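Local coordinates for binary enterotoxin of Clostridium perfringens component a (Clostridium perfringens, PDB 5WTZ), which probably serves as the enzymatic component of a binary enterotoxin, binding NAD and transferring its ADP-ribose group to actin, at residues T133-D138 with Y186-T191; D138-V143 with L181-Y186; L160-N165 with A208-Q213. One frame throughout, in Å; residues are numbered along the deposited sequence.

Contact 1: residues T133-D138 with Y186-T191; sequences TNFIQD and YSLKAT
The carbonyl oxygen of Phe135 is held across the strands by the backbone N of Leu188, 2.8 Å from Phe135 O. Gln137 NE2, in one of the two modelled conformers of that residue, adds a second bond to Phe135 O at 2.9 Å, and the two donors then arrive from opposite faces of the carbonyl plane. In this conformer a bend at chi2 (-66°) folds the Gln137 chain back toward Phe135, so that the acceptor lies close to the plane of the amide and NE2 rests against Leu188 CB. The return bond, Phe135 N to Leu188 O, is also 2.8 Å and nearly straight at 171°, completing an antiparallel hydrogen-bonded pair; Gln137 N to Tyr186 O adds a further bond. Strand 134-136 is thereby joined as an outermost strand to the mixed five-stranded sheet of the N-terminal ADP-ribosyltransferase-like region, next to strand 187-198. The two faces of this edge differ in character. On one, Phe135 CD2 meets Leu188 CD2 at 4.2 Å. Thr133 CG2 sits over the centre of the Phe135 ring, and Phe103 meets the ring edge-to-face. On the other, Ser187 OG lies against Ile136 CG1 at 3.6 Å, and Asn134 runs side by side with Lys189, its OD1 beside the lysine methylenes. The polar ends on this second face are tied down by Gln213, which bonds both Asn134 ND2 and Ser187 OG. Farther along, a water lies between Thr133 O and Ala190 N.

Contact 2: residues D138-V143 with L181-Y186; sequences DGFKDV and LIDQGY
Lys141 and Ile182 form an antiparallel hydrogen-bonded pair, Ile182 N giving 2.9 Å to Lys141 O and Lys141 N a longer 3.3 Å to Ile182 O; beyond it the chains are loops, one leading into its strand and the other out of it. Gln184 CG stands over the face of the Phe140 ring, 3.8 Å from the centroid and only 9° off the normal, a CH-pi contact, while Ile182 O lies at the ring edge in plane. Asp183 CG is anti to its backbone N (chi1 -155°), which brings OD1 to 3.6 Å from Phe140 CE1, the carboxylate turned just 12° from the ring. OD1 also accepts a bent bond from Gln184 N, from above the carboxylate plane, and bonds Ser80 OG. Leu181 CD1 touches Phe140 CB at 3.8 Å, and Val143 CG2 meets Ile182 CD1 on the sheet face of Lys141 and Ile182. Leu76 and Ile79 of helix 70-83 touch the Phe140 side chain, joining this segment to that helix. A water lies between Gly139 N and Gln184 OE1; a second probably bridges Gly139 O and Gly185 N. Where the strands part, an aromatic face takes over, and the carboxylate would probably be drawn to its weakly positive C-H rim.

Contact 3: residues L160-N165 with A208-Q213; sequences LKLPTN and ADLIKQ
Leu210 is the apolar centre, its side chain set among three residues of the neighbouring strand and the loop that follows. Its CD1 meets Leu160 CD2 at 3.9 Å, its CB meets Leu162 CD2 at 3.8 Å, and the Pro163 ring crosses it at about a right angle, bringing Pro163 CD to 3.9 Å from the same CB. With CG anti to the backbone N (chi1 -171°), the leucine reaches over to these partners. Leu160 CD1 lies against the backbone between Ala208 and Leu210 and also touches Ala208 CB at 3.9 Å. Around this cluster, Tyr186 and Thr166 pack on Leu210, and strand 92-98 adds Val94 against Leu160 and Leu162.

Outside this core lies the backbone. Strands 156-162 and 201-211 run parallel here, and Lys161 bridges two residues of the other strand in the pattern of a parallel sheet: its N bonds Ala208 O at 2.7 Å, in the carbonyl plane, and its O accepts Leu210 N at 3.0 Å, with an N-H...O angle of 175°. This is the single parallel junction of the mixed five-stranded sheet. On the opposite face Lys161 and Asp209 lie side by side: Lys161 CB is 3.6 Å from Asp209 OD1, with CD also beside it, and the extended chain carries NZ on past. Lys161 NZ stays 5.5 Å from Asp209 OD1; their opposite charges would therefore attract without a direct salt bridge, leaving backbone bonds and leucine packing to hold the strands together.

Contacts 1 and 3 belong to one mixed sheet and abut where strands 187-198 and 201-211 pair, Ser187 with Ile211 and Lys189 with Asp209; contact 1 is its antiparallel margin, contact 3 its parallel junction. Both are partly buried, with an apolar face and a polar one. Contact 2 lies in the separate three-stranded sheet and is the more thoroughly buried, yet adds an aromatic face at the point where its strands part. The chain passes directly between contacts 1 and 2 at Asp138 and Tyr186, contact 2 being nested within the loop that contact 1 closes. Packing of Ile182 on Leu162 joins contact 2 to contact 3.

Contact 1: residues T133-D138 with Y186-T191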
loop_
_atom_site.group_PDB
_atom_site.type_symbol
_atom_site.label_atom_id
_atom_site.label_comp_id
_atom_site.label_asym_id
_atom_site.label_seq_id
_atom_site.Cartn_x
_atom_site.Cartn_y
_atom_site.Cartn_z
ATOM N N THR A 133 -6.449 -9.256 -4.426
ATOM C CA THR A 133 -5.412 -8.338 -3.952
ATOM C C THR A 133 -5.656 -6.934 -4.488
ATOM O O THR A 133 -5.856 -6.741 -5.693
ATOM C CB THR A 133 -3.986 -8.789 -4.378
ATOM O OG1 THR A 133 -3.773 -10.169 -4.048
ATOM C CG2 THR A 133 -2.906 -7.920 -3.734
ATOM N N ASN A 134 -5.642 -5.950 -3.596
ATOM C CA ASN A 134 -5.554 -4.555 -3.996
ATOM C C ASN A 134 -4.102 -4.125 -3.883
ATOM O O ASN A 134 -3.530 -4.172 -2.784
ATOM C CB ASN A 134 -6.446 -3.665 -3.129
ATOM C CG ASN A 134 -7.937 -3.932 -3.335
ATOM O OD1 ASN A 134 -8.366 -4.403 -4.387
ATOM N ND2 ASN A 134 -8.729 -3.608 -2.328
ATOM N N PHE A 135 -3.496 -3.749 -5.017
ATOM C CA PHE A 135 -2.075 -3.398 -5.059
ATOM C C PHE A 135 -1.875 -1.901 -4.861
ATOM O O PHE A 135 -2.135 -1.089 -5.753
ATOM C CB PHE A 135 -1.427 -3.847 -6.379
ATOM C CG PHE A 135 -1.255 -5.346 -6.489
ATOM C CD1 PHE A 135 -0.212 -5.992 -5.836
ATOM C CD2 PHE A 135 -2.164 -6.111 -7.214
ATOM C CE1 PHE A 135 -0.063 -7.386 -5.923
ATOM C CE2 PHE A 135 -2.024 -7.502 -7.308
ATOM C CZ PHE A 135 -0.970 -8.131 -6.667
ATOM N N ILE A 136 -1.418 -1.540 -3.673
ATOM C CA ILE A 136 -1.225 -0.143 -3.328
ATOM C C ILE A 136 -0.141 0.482 -4.202
ATOM O O ILE A 136 0.954 -0.061 -4.352
ATOM C CB ILE A 136 -0.891 0.009 -1.801
ATOM C CG1 ILE A 136 -2.127 -0.366 -0.970
ATOM C CG2 ILE A 136 -0.437 1.428 -1.484
ATOM C CD1 ILE A 136 -1.864 -0.457 0.531
ATOM N N GLN A 137 -0.446 1.641 -4.778
ATOM C CA GLN A 137 0.507 2.342 -5.632
ATOM C C GLN A 137 1.099 3.566 -4.933
ATOM O O GLN A 137 0.423 4.587 -4.777
ATOM C CB GLN A 137 -0.175 2.754 -6.938
ATOM C CG GLN A 137 -0.882 1.596 -7.633
ATOM C CD GLN A 137 0.082 0.539 -8.131
ATOM O OE1 GLN A 137 1.066 0.853 -8.813
ATOM N NE2 GLN A 137 -0.204 -0.717 -7.828
ATOM N N ASP A 138 2.369 3.465 -4.534
ATOM C CA ASP A 138 3.046 4.548 -3.815
ATOM C C ASP A 138 3.447 5.698 -4.731
ATOM O O ASP A 138 3.805 5.487 -5.886
ATOM C CB ASP A 138 4.284 4.032 -3.097
ATOM C CG ASP A 138 3.934 3.072 -2.000
ATOM O OD1 ASP A 138 3.339 3.532 -1.005
ATOM O OD2 ASP A 138 4.231 1.878 -2.149
ATOM N N TYR A 186 -3.838 5.990 -4.569
ATOM C CA TYR A 186 -4.653 4.958 -5.200
ATOM C C TYR A 186 -4.039 3.570 -5.158
ATOM O O TYR A 186 -2.857 3.385 -4.836
ATOM C CB TYR A 186 -4.953 5.345 -6.658
ATOM C CG TYR A 186 -5.765 6.607 -6.775
ATOM C CD1 TYR A 186 -7.153 6.577 -6.677
ATOM C CD2 TYR A 186 -5.150 7.836 -6.964
ATOM C CE1 TYR A 186 -7.900 7.736 -6.773
ATOM C CE2 TYR A 186 -5.890 9.003 -7.059
ATOM C CZ TYR A 186 -7.263 8.947 -6.964
ATOM O OH TYR A 186 -8.003 10.102 -7.061
ATOM N N SER A 187 -4.873 2.591 -5.489
ATOM C CA SER A 187 -4.446 1.213 -5.615
ATOM C C SER A 187 -4.972 0.598 -6.920
ATOM O O SER A 187 -5.887 1.130 -7.552
ATOM C CB SER A 187 -4.930 0.391 -4.418
ATOM O OG SER A 187 -4.652 1.047 -3.180
ATOM N N LEU A 188 -4.383 -0.528 -7.295
ATOM C CA LEU A 188 -4.767 -1.273 -8.481
ATOM C C LEU A 188 -5.504 -2.557 -8.121
ATOM O O LEU A 188 -5.029 -3.353 -7.301
ATOM C CB LEU A 188 -3.512 -1.582 -9.309
ATOM C CG LEU A 188 -3.579 -2.330 -10.637
ATOM C CD1 LEU A 188 -2.321 -2.019 -11.413
ATOM C CD2 LEU A 188 -3.702 -3.835 -10.427
ATOM N N LYS A 189 -6.650 -2.769 -8.759
ATOM C CA LYS A 189 -7.438 -3.994 -8.601
ATOM C C LYS A 189 -7.641 -4.661 -9.950
ATOM O O LYS A 189 -8.302 -4.097 -10.840
ATOM C CB LYS A 189 -8.790 -3.685 -7.969
ATOM C CG LYS A 189 -9.659 -4.900 -7.748
ATOM C CD LYS A 189 -11.021 -4.506 -7.228
ATOM C CE LYS A 189 -11.821 -5.744 -6.832
ATOM N NZ LYS A 189 -13.194 -5.373 -6.433
ATOM N N ALA A 190 -7.086 -5.858 -10.107
ATOM C CA ALA A 190 -7.135 -6.538 -11.401
ATOM C C ALA A 190 -8.569 -6.971 -11.728
ATOM O O ALA A 190 -9.330 -7.381 -10.847
ATOM C CB ALA A 190 -6.180 -7.732 -11.415
ATOM N N THR A 191 -8.937 -6.834 -13.000
ATOM C CA THR A 191 -10.275 -7.119 -13.487
ATOM C C THR A 191 -10.240 -8.114 -14.635
ATOM O O THR A 191 -11.283 -8.519 -15.137
ATOM C CB THR A 191 -10.998 -5.830 -13.968
ATOM O OG1 THR A 191 -10.271 -5.243 -15.058
ATOM C CG2 THR A 191 -11.099 -4.815 -12.841
HETATM O O HOH W 1 -5.551 -7.297 -8.148
HETATM O O HOH W 2 -1.696 6.298 -6.435
#

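Contact 2: residues D138-V143 with L181-Y186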
loop_
_atom_site.group_PDB
_atom_site.type_symbol
_atom_site.label_atom_id
_atom_site.label_comp_id
_atom_site.label_asym_id
_atom_site.label_seq_id
_atom_site.Cartn_x
_atom_site.Cartn_y
_atom_site.Cartn_z
ATOM N N ASP A 138 2.369 3.465 -4.534
ATOM C CA ASP A 138 3.046 4.548 -3.815
ATOM C C ASP A 138 3.447 5.698 -4.731
ATOM O O ASP A 138 3.805 5.487 -5.886
ATOM C CB ASP A 138 4.284 4.032 -3.097
ATOM C CG ASP A 138 3.934 3.072 -2.000
ATOM O OD1 ASP A 138 3.339 3.532 -1.005
ATOM O OD2 ASP A 138 4.231 1.878 -2.149
ATOM N N GLY A 139 3.403 6.913 -4.198
ATOM C CA GLY A 139 3.785 8.088 -4.963
ATOM C C GLY A 139 2.799 8.449 -6.061
ATOM O O GLY A 139 1.676 7.937 -6.103
ATOM N N PHE A 140 3.214 9.355 -6.937
ATOM C CA PHE A 140 2.439 9.690 -8.122
ATOM C C PHE A 140 2.737 8.660 -9.201
ATOM O O PHE A 140 3.824 8.083 -9.249
ATOM C CB PHE A 140 2.760 11.104 -8.622
ATOM C CG PHE A 140 2.574 12.169 -7.582
ATOM C CD1 PHE A 140 1.333 12.722 -7.352
ATOM C CD2 PHE A 140 3.648 12.598 -6.816
ATOM C CE1 PHE A 140 1.166 13.693 -6.371
ATOM C CE2 PHE A 140 3.488 13.562 -5.841
ATOM C CZ PHE A 140 2.245 14.112 -5.618
ATOM N N LYS A 141 1.765 8.425 -10.065
ATOM C CA LYS A 141 1.926 7.446 -11.123
ATOM C C LYS A 141 1.668 8.108 -12.466
ATOM O O LYS A 141 0.556 8.538 -12.748
ATOM C CB LYS A 141 0.976 6.258 -10.902
ATOM C CG LYS A 141 1.051 5.182 -11.982
ATOM C CD LYS A 141 2.487 4.745 -12.238
ATOM C CE LYS A 141 2.540 3.440 -13.032
ATOM N NZ LYS A 141 3.934 2.926 -13.195
ATOM N N ASP A 142 2.702 8.213 -13.291
ATOM C CA ASP A 142 2.515 8.763 -14.618
ATOM C C ASP A 142 2.414 7.626 -15.613
ATOM O O ASP A 142 3.082 6.598 -15.465
ATOM C CB ASP A 142 3.633 9.738 -14.985
ATOM C CG ASP A 142 5.020 9.157 -14.787
ATOM O OD1 ASP A 142 5.513 9.142 -13.633
ATOM O OD2 ASP A 142 5.626 8.738 -15.795
ATOM N N VAL A 143 1.541 7.807 -16.600
ATOM C CA VAL A 143 1.209 6.767 -17.562
ATOM C C VAL A 143 1.038 7.333 -18.962
ATOM O O VAL A 143 1.136 8.544 -19.160
ATOM C CB VAL A 143 -0.085 6.042 -17.162
ATOM C CG1 VAL A 143 0.121 5.288 -15.869
ATOM C CG2 VAL A 143 -1.218 7.042 -17.020
ATOM N N LEU A 181 -0.517 12.235 -15.506
ATOM C CA LEU A 181 -0.009 12.201 -14.153
ATOM C C LEU A 181 -1.157 11.990 -13.164
ATOM O O LEU A 181 -2.044 12.832 -13.032
ATOM C CB LEU A 181 0.760 13.492 -13.858
ATOM C CG LEU A 181 1.445 13.692 -12.507
ATOM C CD1 LEU A 181 2.244 12.480 -12.093
ATOM C CD2 LEU A 181 2.334 14.924 -12.572
ATOM N N ILE A 182 -1.146 10.846 -12.488
ATOM C CA ILE A 182 -2.213 10.505 -11.553
ATOM C C ILE A 182 -1.823 10.825 -10.110
ATOM O O ILE A 182 -0.709 10.529 -9.677
ATOM C CB ILE A 182 -2.583 9.011 -11.638
ATOM C CG1 ILE A 182 -2.832 8.600 -13.089
ATOM C CG2 ILE A 182 -3.792 8.711 -10.762
ATOM C CD1 ILE A 182 -2.702 7.111 -13.319
ATOM N N ASP A 183 -2.754 11.426 -9.375
ATOM C CA ASP A 183 -2.553 11.759 -7.965
ATOM C C ASP A 183 -2.133 10.568 -7.082
ATOM O O ASP A 183 -2.336 9.398 -7.430
ATOM C CB ASP A 183 -3.839 12.381 -7.414
ATOM C CG ASP A 183 -3.592 13.291 -6.232
ATOM O OD1 ASP A 183 -2.411 13.533 -5.912
ATOM O OD2 ASP A 183 -4.582 13.776 -5.635
ATOM N N GLN A 184 -1.538 10.891 -5.936
ATOM C CA GLN A 184 -1.212 9.919 -4.906
ATOM C C GLN A 184 -2.474 9.343 -4.283
ATOM O O GLN A 184 -3.543 9.943 -4.386
ATOM C CB GLN A 184 -0.365 10.560 -3.803
ATOM C CG GLN A 184 1.121 10.665 -4.075
ATOM C CD GLN A 184 1.897 11.017 -2.815
ATOM O OE1 GLN A 184 2.644 10.196 -2.281
ATOM N NE2 GLN A 184 1.713 12.239 -2.329
ATOM N N GLY A 185 -2.340 8.182 -3.640
ATOM C CA GLY A 185 -3.395 7.623 -2.811
ATOM C C GLY A 185 -4.207 6.478 -3.390
ATOM O O GLY A 185 -5.161 6.016 -2.764
ATOM N N TYR A 186 -3.838 5.990 -4.569
ATOM C CA TYR A 186 -4.653 4.958 -5.200
ATOM C C TYR A 186 -4.039 3.570 -5.158
ATOM O O TYR A 186 -2.857 3.385 -4.836
ATOM C CB TYR A 186 -4.953 5.345 -6.658
ATOM C CG TYR A 186 -5.765 6.607 -6.775
ATOM C CD1 TYR A 186 -7.153 6.577 -6.677
ATOM C CD2 TYR A 186 -5.150 7.836 -6.964
ATOM C CE1 TYR A 186 -7.900 7.736 -6.773
ATOM C CE2 TYR A 186 -5.890 9.003 -7.059
ATOM C CZ TYR A 186 -7.263 8.947 -6.964
ATOM O OH TYR A 186 -8.003 10.102 -7.061
HETATM O O HOH W 3 3.268 7.842 -1.609
HETATM O O HOH W 4 0.351 7.009 -3.697
#

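Contact 3: residues L160-N165 with A208-Q213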
loop_
_atom_site.group_PDB
_atom_site.type_symbol
_atom_site.label_atom_id
_atom_site.label_comp_id
_atom_site.label_asym_id
_atom_site.label_seq_id
_atom_site.Cartn_x
_atom_site.Cartn_y
_atom_site.Cartn_z
ATOM N N LEU A 160 -5.211 0.156 -17.477
ATOM C CA LEU A 160 -5.778 0.639 -16.221
ATOM C C LEU A 160 -6.918 1.609 -16.458
ATOM O O LEU A 160 -6.760 2.583 -17.200
ATOM C CB LEU A 160 -4.678 1.316 -15.381
ATOM C CG LEU A 160 -5.073 1.835 -13.987
ATOM C CD1 LEU A 160 -5.475 0.703 -13.039
ATOM C CD2 LEU A 160 -3.940 2.655 -13.382
ATOM N N LYS A 161 -8.062 1.334 -15.828
ATOM C CA LYS A 161 -9.258 2.160 -15.984
ATOM C C LYS A 161 -9.351 3.187 -14.862
ATOM O O LYS A 161 -9.540 2.839 -13.693
ATOM C CB LYS A 161 -10.516 1.293 -16.022
ATOM C CG LYS A 161 -11.793 2.071 -16.347
ATOM C CD LYS A 161 -13.034 1.198 -16.300
ATOM C CE LYS A 161 -14.245 1.954 -16.835
ATOM N NZ LYS A 161 -15.504 1.146 -16.770
ATOM N N LEU A 162 -9.210 4.454 -15.232
ATOM C CA LEU A 162 -9.316 5.558 -14.288
ATOM C C LEU A 162 -10.759 6.021 -14.220
ATOM O O LEU A 162 -11.342 6.373 -15.242
ATOM C CB LEU A 162 -8.410 6.723 -14.712
ATOM C CG LEU A 162 -6.951 6.436 -15.052
ATOM C CD1 LEU A 162 -6.263 7.733 -15.450
ATOM C CD2 LEU A 162 -6.253 5.782 -13.878
ATOM N N PRO A 163 -11.357 6.019 -13.020
ATOM C CA PRO A 163 -12.756 6.458 -12.956
ATOM C C PRO A 163 -12.929 7.965 -13.150
ATOM O O PRO A 163 -11.952 8.717 -13.090
ATOM C CB PRO A 163 -13.191 6.045 -11.550
ATOM C CG PRO A 163 -11.936 5.936 -10.757
ATOM C CD PRO A 163 -10.836 5.559 -11.719
ATOM N N THR A 164 -14.172 8.378 -13.389
ATOM C CA THR A 164 -14.564 9.783 -13.418
ATOM C C THR A 164 -14.019 10.553 -12.208
ATOM O O THR A 164 -13.955 10.010 -11.106
ATOM C CB THR A 164 -16.110 9.909 -13.462
ATOM O OG1 THR A 164 -16.595 9.295 -14.657
ATOM C CG2 THR A 164 -16.547 11.363 -13.459
ATOM N N ASN A 165 -13.604 11.800 -12.440
ATOM C CA ASN A 165 -13.112 12.714 -11.400
ATOM C C ASN A 165 -11.744 12.359 -10.823
ATOM O O ASN A 165 -11.305 12.967 -9.850
ATOM C CB ASN A 165 -14.132 12.823 -10.267
ATOM C CG ASN A 165 -15.415 13.476 -10.717
ATOM O OD1 ASN A 165 -15.398 14.388 -11.547
ATOM N ND2 ASN A 165 -16.539 13.005 -10.189
ATOM N N ALA A 208 -7.138 -3.641 -15.214
ATOM C CA ALA A 208 -7.361 -3.263 -13.820
ATOM C C ALA A 208 -8.129 -1.958 -13.664
ATOM O O ALA A 208 -8.167 -1.106 -14.575
ATOM C CB ALA A 208 -6.028 -3.164 -13.090
ATOM N N ASP A 209 -8.717 -1.810 -12.487
ATOM C CA ASP A 209 -9.361 -0.571 -12.068
ATOM C C ASP A 209 -8.485 0.211 -11.098
ATOM O O ASP A 209 -7.850 -0.356 -10.194
ATOM C CB ASP A 209 -10.700 -0.838 -11.385
ATOM C CG ASP A 209 -11.794 -1.269 -12.349
ATOM O OD1 ASP A 209 -11.655 -1.158 -13.580
ATOM O OD2 ASP A 209 -12.822 -1.728 -11.846
ATOM N N LEU A 210 -8.471 1.523 -11.272
ATOM C CA LEU A 210 -7.902 2.399 -10.270
ATOM C C LEU A 210 -8.953 2.587 -9.186
ATOM O O LEU A 210 -10.038 3.096 -9.466
ATOM C CB LEU A 210 -7.502 3.742 -10.880
ATOM C CG LEU A 210 -6.707 4.659 -9.952
ATOM C CD1 LEU A 210 -5.211 4.499 -10.183
ATOM C CD2 LEU A 210 -7.145 6.092 -10.156
ATOM N N ILE A 211 -8.643 2.142 -7.971
ATOM C CA ILE A 211 -9.548 2.264 -6.837
ATOM C C ILE A 211 -8.874 3.035 -5.718
ATOM O O ILE A 211 -7.647 3.161 -5.673
ATOM C CB ILE A 211 -10.000 0.895 -6.287
ATOM C CG1 ILE A 211 -8.832 0.193 -5.588
ATOM C CG2 ILE A 211 -10.624 0.044 -7.391
ATOM C CD1 ILE A 211 -9.267 -0.874 -4.559
ATOM N N LYS A 212 -9.683 3.562 -4.811
ATOM C CA LYS A 212 -9.143 4.300 -3.686
ATOM C C LYS A 212 -9.512 3.594 -2.399
ATOM O O LYS A 212 -10.689 3.488 -2.058
ATOM C CB LYS A 212 -9.668 5.739 -3.675
ATOM C CG LYS A 212 -8.924 6.655 -2.719
ATOM C CD LYS A 212 -9.441 8.075 -2.835
ATOM C CE LYS A 212 -8.303 9.059 -3.006
ATOM N NZ LYS A 212 -7.355 8.992 -1.862
ATOM N N GLN A 213 -8.506 3.102 -1.698
ATOM C CA GLN A 213 -8.724 2.415 -0.435
ATOM C C GLN A 213 -8.700 3.414 0.712
ATOM O O GLN A 213 -8.077 4.470 0.600
ATOM C CB GLN A 213 -7.661 1.340 -0.213
ATOM C CG GLN A 213 -7.615 0.258 -1.297
ATOM C CD GLN A 213 -6.817 -0.948 -0.853
ATOM O OE1 GLN A 213 -7.370 -1.899 -0.282
ATOM N NE2 GLN A 213 -5.505 -0.922 -1.105
#